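Local coordinates for segregation and condensation protein A (Pyrococcus furiosus, PDB 5XNS) that probably acts as the kleisin subunit of the SMC chromosome-segregation complex, this piece being its C-terminal winged-helix domain, at residues K25-L29 and T41-L45; M51-E55 and L66-M70. All coordinates share one frame; numbering follows the deposited sequence.

Contact 1: K25-L29 and T41-L45; sequences KFWDL and TFLYL
Phe26, Leu29, Thr41, Phe42 and Leu45 form a buried, apolar contact between a short turn and a helix. Residues 25-29 follow strand 24-25, and residues 41-45 lie on helix 35-50. No hydrogen bond crosses between the segments, so side-chain shape carries the contact. The Phe26 ring does most of the touching. With CG anti to the backbone N (chi1 172°), the ring reaches across to the helix. It lies beside three helix residues. Leu45 CD1 meets the ring edge near its plane, 3.6 Å from Phe26 CD1. The backbone N of Phe42 also comes to that edge, 3.6 Å from Phe26 CE1. Thr41 CG2 comes in obliquely, 3.7 Å from Phe26 CE1. Phe42 turns its own ring edge toward the face of Phe26. This is an edge-to-face pair with centroids 5.9 Å apart and planes at 65°. Phe42 CB packs against Phe26 CZ at 3.9 Å. Were Phe26 replaced by an alanine, the edge of Phe42 would probably lose the face it meets, and a gap would open beside Thr41 CG2 and Leu45 CD1. Thr41 sorts its two branches: OG1 hydrogen-bonds Ile37 O one turn back in the helix, while CG2 (anti to the backbone N) faces the turn. Thr41 CG2 also lies 3.9 Å from Leu29 O. Leu29 adds a looser touch, its CD2 4.4 Å from Leu45 CD1. Beyond the segments, Leu29 packs on Val13 of helix 3-20, and Phe26 and Phe42 also pack on apolar side chains of another protein's chain. The order helix 3-20, strand 24-25, this turn, helix 35-50 and then a hairpin is that of a winged-helix domain, consistent with the C-terminal domain of a kleisin.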
# COMPACT_ATOMS: atom_id res chain seq x y z
N LYS B 25 -6.24 32.85 -14.61
CA LYS B 25 -6.53 31.43 -14.86
C LYS B 25 -5.24 30.61 -14.91
O LYS B 25 -4.29 30.96 -15.62
CB LYS B 25 -7.29 31.25 -16.17
CG LYS B 25 -8.67 31.88 -16.24
CD LYS B 25 -9.32 31.62 -17.61
CE LYS B 25 -10.71 32.25 -17.68
NZ LYS B 25 -11.44 31.91 -18.94
N PHE B 26 -5.21 29.49 -14.18
CA PHE B 26 -4.10 28.55 -14.27
C PHE B 26 -3.77 28.22 -15.72
O PHE B 26 -2.60 28.25 -16.12
CB PHE B 26 -4.40 27.27 -13.48
CG PHE B 26 -3.37 26.17 -13.68
CD1 PHE B 26 -2.06 26.34 -13.28
CD2 PHE B 26 -3.73 24.97 -14.28
CE1 PHE B 26 -1.11 25.33 -13.45
CE2 PHE B 26 -2.78 23.94 -14.48
CZ PHE B 26 -1.47 24.12 -14.06
N TRP B 27 -4.80 27.92 -16.53
CA TRP B 27 -4.54 27.51 -17.91
C TRP B 27 -3.71 28.54 -18.65
O TRP B 27 -2.87 28.19 -19.48
CB TRP B 27 -5.85 27.28 -18.68
CG TRP B 27 -6.80 26.29 -18.08
CD1 TRP B 27 -8.16 26.45 -17.91
CD2 TRP B 27 -6.50 24.98 -17.57
NE1 TRP B 27 -8.70 25.34 -17.33
CE2 TRP B 27 -7.71 24.41 -17.11
CE3 TRP B 27 -5.32 24.23 -17.47
CZ2 TRP B 27 -7.78 23.13 -16.55
CZ3 TRP B 27 -5.39 22.97 -16.90
CH2 TRP B 27 -6.61 22.43 -16.45
N ASP B 28 -3.93 29.83 -18.37
CA ASP B 28 -3.20 30.87 -19.09
C ASP B 28 -1.74 30.96 -18.68
O ASP B 28 -0.98 31.69 -19.32
CB ASP B 28 -3.87 32.24 -18.87
CG ASP B 28 -5.26 32.33 -19.48
OD1 ASP B 28 -5.66 31.44 -20.28
OD2 ASP B 28 -5.95 33.33 -19.18
N LEU B 29 -1.35 30.26 -17.62
CA LEU B 29 0.00 30.29 -17.09
C LEU B 29 0.88 29.17 -17.62
O LEU B 29 2.10 29.27 -17.52
CB LEU B 29 -0.02 30.24 -15.56
CG LEU B 29 0.21 31.53 -14.75
CD1 LEU B 29 0.02 32.79 -15.58
CD2 LEU B 29 -0.65 31.55 -13.50
N THR B 41 4.19 23.68 -13.76
CA THR B 41 3.55 24.96 -13.47
C THR B 41 2.72 24.87 -12.20
O THR B 41 2.82 25.73 -11.32
CB THR B 41 2.66 25.39 -14.65
OG1 THR B 41 3.40 25.29 -15.88
CG2 THR B 41 2.15 26.84 -14.46
N PHE B 42 1.90 23.82 -12.09
CA PHE B 42 1.09 23.61 -10.90
C PHE B 42 1.98 23.55 -9.65
O PHE B 42 1.72 24.23 -8.65
CB PHE B 42 0.27 22.33 -11.08
CG PHE B 42 -0.76 22.09 -10.01
CD1 PHE B 42 -1.55 23.13 -9.53
CD2 PHE B 42 -0.97 20.80 -9.52
CE1 PHE B 42 -2.51 22.89 -8.55
CE2 PHE B 42 -1.94 20.55 -8.55
CZ PHE B 42 -2.71 21.59 -8.07
N LEU B 43 3.07 22.78 -9.73
CA LEU B 43 3.98 22.62 -8.59
C LEU B 43 4.59 23.94 -8.17
O LEU B 43 4.61 24.28 -6.98
CB LEU B 43 5.08 21.61 -8.94
CG LEU B 43 6.05 21.20 -7.83
CD1 LEU B 43 5.34 20.44 -6.74
CD2 LEU B 43 7.14 20.32 -8.44
N TYR B 44 5.10 24.71 -9.14
CA TYR B 44 5.72 25.99 -8.82
C TYR B 44 4.73 26.93 -8.14
O TYR B 44 5.08 27.66 -7.20
CB TYR B 44 6.30 26.61 -10.09
CG TYR B 44 7.53 25.86 -10.61
CD1 TYR B 44 8.05 24.77 -9.91
CD2 TYR B 44 8.17 26.25 -11.77
CE1 TYR B 44 9.16 24.10 -10.36
CE2 TYR B 44 9.29 25.58 -12.23
CZ TYR B 44 9.78 24.50 -11.52
OH TYR B 44 10.90 23.82 -11.98
N LEU B 45 3.47 26.91 -8.58
CA LEU B 45 2.44 27.68 -7.90
C LEU B 45 2.23 27.17 -6.48
O LEU B 45 2.11 27.97 -5.54
CB LEU B 45 1.15 27.66 -8.71
CG LEU B 45 1.23 28.43 -10.02
CD1 LEU B 45 0.04 28.09 -10.91
CD2 LEU B 45 1.33 29.96 -9.79

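Contact 2: M51-E55 and L66-M70; sequences MGRVE and LVVPM
Val68 O receives two groups from the facing strand. Glu55 N donates a nearly straight hydrogen bond of 2.7 Å to Val68 O (171° at the hydrogen), close to the carbonyl axis. Val54 CA adds a CA-H...O contact at 3.3 Å to the same Val68 O. The return bond, Val68 N to Glu55 O at 3.0 Å, lies in the carbonyl plane. Glu55 and Val68 are thus an antiparallel hydrogen-bonded pair, and Val54 with Pro69 a non-hydrogen-bonded one. Near the end of the pairing, Met70 N bonds Arg53 O at 2.7 Å from above the carbonyl plane, 46° out of it. The Met70 side chain bends at chi2 and chi3 and lays its sulfur against Glu55, SD to CB 3.4 Å. Its CG sits over the Val54 backbone, 3.5 Å from Val54 C. Across the strands, Val54 CB packs on Val67 CG1 at 4.0 Å. Gly52 ends helix 35-50 in a Schellman motif just before this strand. Val54 packs on Leu48 of that helix and Pro69 on Val13 of helix 3-20, while strand 24-25 pairs with 65-69 along its other edge.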
# COMPACT_ATOMS: atom_id res chain seq x y z
N MET B 51 4.74 29.45 0.49
CA MET B 51 5.51 30.57 0.99
C MET B 51 4.68 31.84 1.18
O MET B 51 5.23 32.88 1.54
CB MET B 51 6.68 30.90 0.05
CG MET B 51 7.64 29.78 -0.18
SD MET B 51 8.86 30.25 -1.44
CE MET B 51 7.91 30.22 -2.94
N GLY B 52 3.37 31.78 0.92
CA GLY B 52 2.52 32.93 1.11
C GLY B 52 2.63 34.00 0.04
O GLY B 52 2.14 35.11 0.25
N ARG B 53 3.23 33.70 -1.12
CA ARG B 53 3.39 34.71 -2.16
C ARG B 53 2.24 34.75 -3.16
O ARG B 53 2.03 35.79 -3.80
CB ARG B 53 4.71 34.52 -2.90
CG ARG B 53 5.89 34.48 -1.98
CD ARG B 53 7.19 34.75 -2.72
NE ARG B 53 8.31 34.74 -1.79
CZ ARG B 53 8.61 35.75 -0.97
NH1 ARG B 53 7.89 36.87 -0.97
NH2 ARG B 53 9.66 35.64 -0.13
N VAL B 54 1.50 33.65 -3.33
CA VAL B 54 0.28 33.65 -4.13
C VAL B 54 -0.79 32.89 -3.37
O VAL B 54 -0.51 32.11 -2.46
CB VAL B 54 0.46 33.03 -5.54
CG1 VAL B 54 1.66 33.64 -6.25
CG2 VAL B 54 0.59 31.50 -5.43
N GLU B 55 -2.03 33.10 -3.79
CA GLU B 55 -3.18 32.33 -3.33
C GLU B 55 -3.77 31.59 -4.52
O GLU B 55 -3.98 32.18 -5.59
CB GLU B 55 -4.21 33.25 -2.70
CG GLU B 55 -5.62 32.74 -2.72
CD GLU B 55 -6.43 33.29 -1.56
OE1 GLU B 55 -7.39 32.62 -1.13
OE2 GLU B 55 -6.06 34.39 -1.06
N LEU B 66 -7.63 29.43 -10.28
CA LEU B 66 -7.21 30.82 -10.45
C LEU B 66 -6.09 31.15 -9.48
O LEU B 66 -5.95 30.52 -8.43
CB LEU B 66 -8.36 31.80 -10.22
CG LEU B 66 -9.66 31.49 -10.96
CD1 LEU B 66 -10.77 32.28 -10.31
CD2 LEU B 66 -9.52 31.84 -12.44
N VAL B 67 -5.32 32.17 -9.82
CA VAL B 67 -4.14 32.56 -9.06
C VAL B 67 -4.20 34.05 -8.77
O VAL B 67 -4.45 34.86 -9.67
CB VAL B 67 -2.84 32.24 -9.82
CG1 VAL B 67 -1.62 32.55 -8.95
CG2 VAL B 67 -2.84 30.77 -10.28
N VAL B 68 -3.93 34.42 -7.52
CA VAL B 68 -3.82 35.82 -7.15
C VAL B 68 -2.53 36.00 -6.37
O VAL B 68 -2.26 35.22 -5.44
CB VAL B 68 -5.04 36.28 -6.33
CG1 VAL B 68 -4.85 37.71 -5.86
CG2 VAL B 68 -6.30 36.14 -7.16
N PRO B 69 -1.69 36.98 -6.72
CA PRO B 69 -0.47 37.21 -5.92
C PRO B 69 -0.82 37.87 -4.59
O PRO B 69 -1.86 38.52 -4.44
CB PRO B 69 0.37 38.12 -6.81
CG PRO B 69 -0.62 38.82 -7.69
CD PRO B 69 -1.75 37.83 -7.92
N MET B 70 0.05 37.65 -3.60
CA MET B 70 -0.12 38.22 -2.26
C MET B 70 1.01 39.20 -1.97
O MET B 70 2.04 39.20 -2.65
CB MET B 70 -0.13 37.14 -1.17
CG MET B 70 -0.83 35.87 -1.58
SD MET B 70 -2.59 35.89 -1.21
CE MET B 70 -2.58 35.19 0.44

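Overall arrangement
The two contacts come in series along the chain: contact 1 closes on helix 35-50 before contact 2 opens just after it. Their centres lie 11 Å apart, and they meet directly. Leu29 CD2 and Leu45 CD1 of contact 1 each lie 4.0 Å from Val67 CG2 of contact 2, which joins the turn, the helix and the hairpin in one hydrophobic core. The centre of contact 1 sits about 4 Å from the centre of the chain and that of contact 2 about 8 Å, in the wing formed by strands 54-58 and 65-69. Strand 24-25 completes the sheet and leads into the turn of contact 1. Another protein touches residues of contact 1 but not contact 2, consistent with a kleisin domain docked on its SMC partner.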